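Dimeric protein of unknown function and ferredoxin-like fold (Bacteroides fragilis, PDB 3FMB) is of unknown function but forms a dimer of ferredoxin-like subunits related to the stress-responsive alpha/beta-barrel proteins. Local coordinates at residues A[21-26]-A[89-94]. Sequence-based numbering, arbitrary orientation.
Sequences VKHIVL and KFYATH. With SO4 (sulfate ion), chain C; EDO (1,2-ethanediol), chain F.
His23 and Tyr91 alone join strand 21-26 to the helical segment 89-94, and they illustrate how two aromatic side chains can meet around a shared anion. The ring contact itself is slight: NE2 of His23 lies 4.0 Å from CE2 of Tyr91, and the two rings meet obliquely, their planes 70° apart. Both side chains leave their backbones toward the other segment; with CG anti to the backbone N in each (chi1 169° in His23, 153° in Tyr91), they cross at about a right angle. Phe82 and His97 also meet the Tyr91 ring.

Polar contacts converge on a sulfate, probably taken from the crystallisation liquor. NE2 of His23 donates to its O1 at 2.8 Å in a perfectly straight bond, with the ion at the imidazole edge. The hydroxyl OH of Tyr91 adds a weak bond to the same O1 at 3.4 Å. NH2 of Arg111 is hydrogen-bonded to the ion as well, while the methyl CG2 of Val25 packs against O1 at 3.7 Å. The other ring nitrogen of His23, ND1, is hydrogen-bonded to OD1 of Asp115, which probably restrains the rotation of the ring and keeps NE2 directed at the sulfate.

Beside this site, NZ of Lys89 reaches O2 of an ethanediol at 3.1 Å, with CB of Ala92 against the same oxygen.

The site thus sits between the sheet and helix 85-93 of the ferredoxin-like fold. The sulfate is held mainly by His23 and Arg111, with Tyr91 a weak contributor, consistent with a small anion-accepting site at this junction, though whether a natural ligand uses it is unknown.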
ATOM      1  N   VAL A  21      -6.513  -9.961  -7.966  1.00 28.98           N
ATOM      2  CA  VAL A  21      -5.244  -9.395  -7.513  1.00 28.04           C
ATOM      3  C   VAL A  21      -5.420  -7.947  -7.047  1.00 25.88           C
ATOM      4  O   VAL A  21      -6.048  -7.140  -7.732  1.00 27.23           O
ATOM      5  CB  VAL A  21      -4.163  -9.475  -8.636  1.00 29.94           C
ATOM      6  CG1 VAL A  21      -2.968  -8.619  -8.314  1.00 29.29           C
ATOM      7  CG2 VAL A  21      -3.771 -10.949  -8.869  1.00 26.76           C
ATOM      8  N   LYS A  22      -4.857  -7.637  -5.877  1.00 26.62           N
ATOM      9  CA  LYS A  22      -4.668  -6.269  -5.441  1.00 27.58           C
ATOM     10  C   LYS A  22      -3.256  -5.809  -5.779  1.00 26.51           C
ATOM     11  O   LYS A  22      -2.277  -6.486  -5.465  1.00 27.62           O
ATOM     12  CB  LYS A  22      -4.938  -6.115  -3.941  1.00 29.00           C
ATOM     13  CG  LYS A  22      -6.387  -6.504  -3.568  1.00 31.73           C
ATOM     14  CD  LYS A  22      -6.832  -5.923  -2.249  1.00 32.07           C
ATOM     15  CE  LYS A  22      -8.207  -6.409  -1.830  1.00 33.00           C
ATOM     16  NZ  LYS A  22      -8.623  -5.713  -0.569  1.00 26.66           N
ATOM     17  N   HIS A  23      -3.171  -4.655  -6.429  1.00 26.18           N
ATOM     18  CA  HIS A  23      -1.918  -4.042  -6.851  1.00 25.44           C
ATOM     19  C   HIS A  23      -1.805  -2.747  -6.025  1.00 24.17           C
ATOM     20  O   HIS A  23      -2.602  -1.791  -6.208  1.00 26.61           O
ATOM     21  CB  HIS A  23      -1.978  -3.721  -8.364  1.00 25.45           C
ATOM     22  CG  HIS A  23      -0.852  -2.860  -8.880  1.00 27.08           C
ATOM     23  ND1 HIS A  23       0.466  -3.249  -8.852  1.00 26.78           N
ATOM     24  CD2 HIS A  23      -0.863  -1.626  -9.441  1.00 28.82           C
ATOM     25  CE1 HIS A  23       1.217  -2.295  -9.388  1.00 29.96           C
ATOM     26  NE2 HIS A  23       0.437  -1.281  -9.723  1.00 26.55           N
ATOM     27  N   ILE A  24      -0.891  -2.742  -5.064  1.00 24.39           N
ATOM     28  CA  ILE A  24      -0.750  -1.602  -4.156  1.00 24.00           C
ATOM     29  C   ILE A  24       0.635  -1.019  -4.339  1.00 23.48           C
ATOM     30  O   ILE A  24       1.648  -1.736  -4.251  1.00 25.00           O
ATOM     31  CB  ILE A  24      -0.947  -1.998  -2.675  1.00 26.27           C
ATOM     32  CG1 ILE A  24      -2.345  -2.622  -2.487  1.00 27.59           C
ATOM     33  CG2 ILE A  24      -0.685  -0.757  -1.744  1.00 27.20           C
ATOM     34  CD1 ILE A  24      -2.765  -2.727  -0.995  1.00 28.06           C
ATOM     35  N   VAL A  25       0.682   0.289  -4.563  1.00 22.43           N
ATOM     36  CA  VAL A  25       1.980   0.984  -4.785  1.00 25.46           C
ATOM     37  C   VAL A  25       2.000   2.240  -3.909  1.00 26.56           C
ATOM     38  O   VAL A  25       1.029   2.997  -3.875  1.00 29.12           O
ATOM     39  CB  VAL A  25       2.241   1.397  -6.297  1.00 25.91           C
ATOM     40  CG1 VAL A  25       3.706   1.919  -6.482  1.00 26.27           C
ATOM     41  CG2 VAL A  25       1.884   0.253  -7.273  1.00 26.30           C
ATOM     42  N   LEU A  26       3.092   2.414  -3.172  1.00 25.55           N
ATOM     43  CA  LEU A  26       3.325   3.660  -2.437  1.00 25.27           C
ATOM     44  C   LEU A  26       4.555   4.358  -3.044  1.00 24.90           C
ATOM     45  O   LEU A  26       5.527   3.683  -3.473  1.00 25.78           O
ATOM     46  CB  LEU A  26       3.572   3.369  -0.965  1.00 24.98           C
ATOM     47  CG  LEU A  26       2.463   2.672  -0.168  1.00 26.38           C
ATOM     48  CD1 LEU A  26       2.876   2.496   1.335  1.00 25.61           C
ATOM     49  CD2 LEU A  26       1.094   3.293  -0.318  1.00 27.12           C
ATOM     50  N   LYS A  89      -0.085  -5.984 -15.710  1.00 27.86           N
ATOM     51  CA  LYS A  89       0.985  -5.646 -16.623  1.00 26.84           C
ATOM     52  C   LYS A  89       0.446  -4.891 -17.857  1.00 24.30           C
ATOM     53  O   LYS A  89       1.080  -3.945 -18.353  1.00 24.60           O
ATOM     54  CB  LYS A  89       1.765  -6.871 -17.006  1.00 26.39           C
ATOM     55  CG  LYS A  89       2.840  -6.590 -18.077  1.00 36.54           C
ATOM     56  CD  LYS A  89       4.183  -7.289 -17.831  1.00 51.42           C
ATOM     57  CE  LYS A  89       5.336  -6.288 -17.929  1.00 54.83           C
ATOM     58  NZ  LYS A  89       5.325  -5.379 -16.743  1.00 61.08           N
ATOM     59  N   PHE A  90      -0.730  -5.292 -18.329  1.00 25.41           N
ATOM     60  CA  PHE A  90      -1.424  -4.548 -19.399  1.00 24.62           C
ATOM     61  C   PHE A  90      -1.654  -3.090 -19.014  1.00 25.95           C
ATOM     62  O   PHE A  90      -1.339  -2.158 -19.761  1.00 23.86           O
ATOM     63  CB  PHE A  90      -2.736  -5.255 -19.715  1.00 23.76           C
ATOM     64  CG  PHE A  90      -3.500  -4.663 -20.834  1.00 23.27           C
ATOM     65  CD1 PHE A  90      -3.379  -5.185 -22.127  1.00 24.17           C
ATOM     66  CD2 PHE A  90      -4.356  -3.592 -20.621  1.00 25.68           C
ATOM     67  CE1 PHE A  90      -4.086  -4.655 -23.150  1.00 23.31           C
ATOM     68  CE2 PHE A  90      -5.080  -3.047 -21.685  1.00 22.83           C
ATOM     69  CZ  PHE A  90      -4.942  -3.562 -22.913  1.00 20.74           C
ATOM     70  N   TYR A  91      -2.220  -2.896 -17.831  1.00 24.98           N
ATOM     71  CA  TYR A  91      -2.350  -1.565 -17.237  1.00 24.84           C
ATOM     72  C   TYR A  91      -1.009  -0.821 -17.102  1.00 23.23           C
ATOM     73  O   TYR A  91      -0.896   0.353 -17.453  1.00 25.23           O
ATOM     74  CB  TYR A  91      -3.019  -1.712 -15.865  1.00 27.45           C
ATOM     75  CG  TYR A  91      -2.681  -0.635 -14.869  1.00 25.89           C
ATOM     76  CD1 TYR A  91      -3.393   0.566 -14.834  1.00 26.32           C
ATOM     77  CD2 TYR A  91      -1.660  -0.823 -13.946  1.00 31.03           C
ATOM     78  CE1 TYR A  91      -3.091   1.555 -13.872  1.00 29.38           C
ATOM     79  CE2 TYR A  91      -1.343   0.142 -13.022  1.00 30.63           C
ATOM     80  CZ  TYR A  91      -2.056   1.316 -12.983  1.00 30.53           C
ATOM     81  OH  TYR A  91      -1.703   2.230 -12.075  1.00 34.06           O
ATOM     82  N   ALA A  92       0.015  -1.498 -16.589  1.00 23.77           N
ATOM     83  CA  ALA A  92       1.292  -0.817 -16.287  1.00 26.18           C
ATOM     84  C   ALA A  92       1.959  -0.247 -17.553  1.00 27.56           C
ATOM     85  O   ALA A  92       2.510   0.862 -17.559  1.00 24.54           O
ATOM     86  CB  ALA A  92       2.247  -1.760 -15.529  1.00 25.04           C
ATOM     87  N   THR A  93       1.869  -1.005 -18.632  1.00 23.85           N
ATOM     88  CA  THR A  93       2.479  -0.661 -19.942  1.00 24.35           C
ATOM     89  C   THR A  93       1.606   0.204 -20.840  1.00 24.58           C
ATOM     90  O   THR A  93       2.052   0.658 -21.904  1.00 24.54           O
ATOM     91  CB  THR A  93       2.872  -1.939 -20.697  1.00 26.04           C
ATOM     92  OG1 THR A  93       1.723  -2.802 -20.824  1.00 22.72           O
ATOM     93  CG2 THR A  93       3.984  -2.666 -19.963  1.00 25.55           C
ATOM     94  N   HIS A  94       0.349   0.415 -20.435  1.00 22.38           N
ATOM     95  CA  HIS A  94      -0.605   1.142 -21.262  1.00 23.34           C
ATOM     96  C   HIS A  94      -0.143   2.605 -21.403  1.00 23.84           C
ATOM     97  O   HIS A  94       0.242   3.206 -20.424  1.00 23.48           O
ATOM     98  CB  HIS A  94      -2.009   1.075 -20.659  1.00 22.99           C
ATOM     99  CG  HIS A  94      -3.091   1.589 -21.557  1.00 22.88           C
ATOM    100  ND1 HIS A  94      -3.274   2.934 -21.808  1.00 24.88           N
ATOM    101  CD2 HIS A  94      -4.095   0.947 -22.199  1.00 23.44           C
ATOM    102  CE1 HIS A  94      -4.331   3.087 -22.587  1.00 26.11           C
ATOM    103  NE2 HIS A  94      -4.830   1.897 -22.857  1.00 27.55           N
TER
HETATM  104  S   SO4 C 100       2.762   0.908 -11.165  1.00 31.69           S
HETATM  105  O1  SO4 C 100       1.288   1.155 -10.813  1.00 27.09           O
HETATM  106  O2  SO4 C 100       3.107   1.277 -12.536  1.00 31.91           O
HETATM  107  O3  SO4 C 100       3.210  -0.494 -10.975  1.00 29.92           O
HETATM  108  O4  SO4 C 100       3.656   1.774 -10.357  1.00 32.59           O
HETATM  109  C1  EDO F 101       4.918  -6.733 -13.279  1.00 42.27           C
HETATM  110  O1  EDO F 101       6.091  -6.325 -12.545  1.00 52.82           O
HETATM  111  C2  EDO F 101       3.758  -5.763 -13.070  1.00 48.50           C
HETATM  112  O2  EDO F 101       3.433  -4.996 -14.271  1.00 54.10           O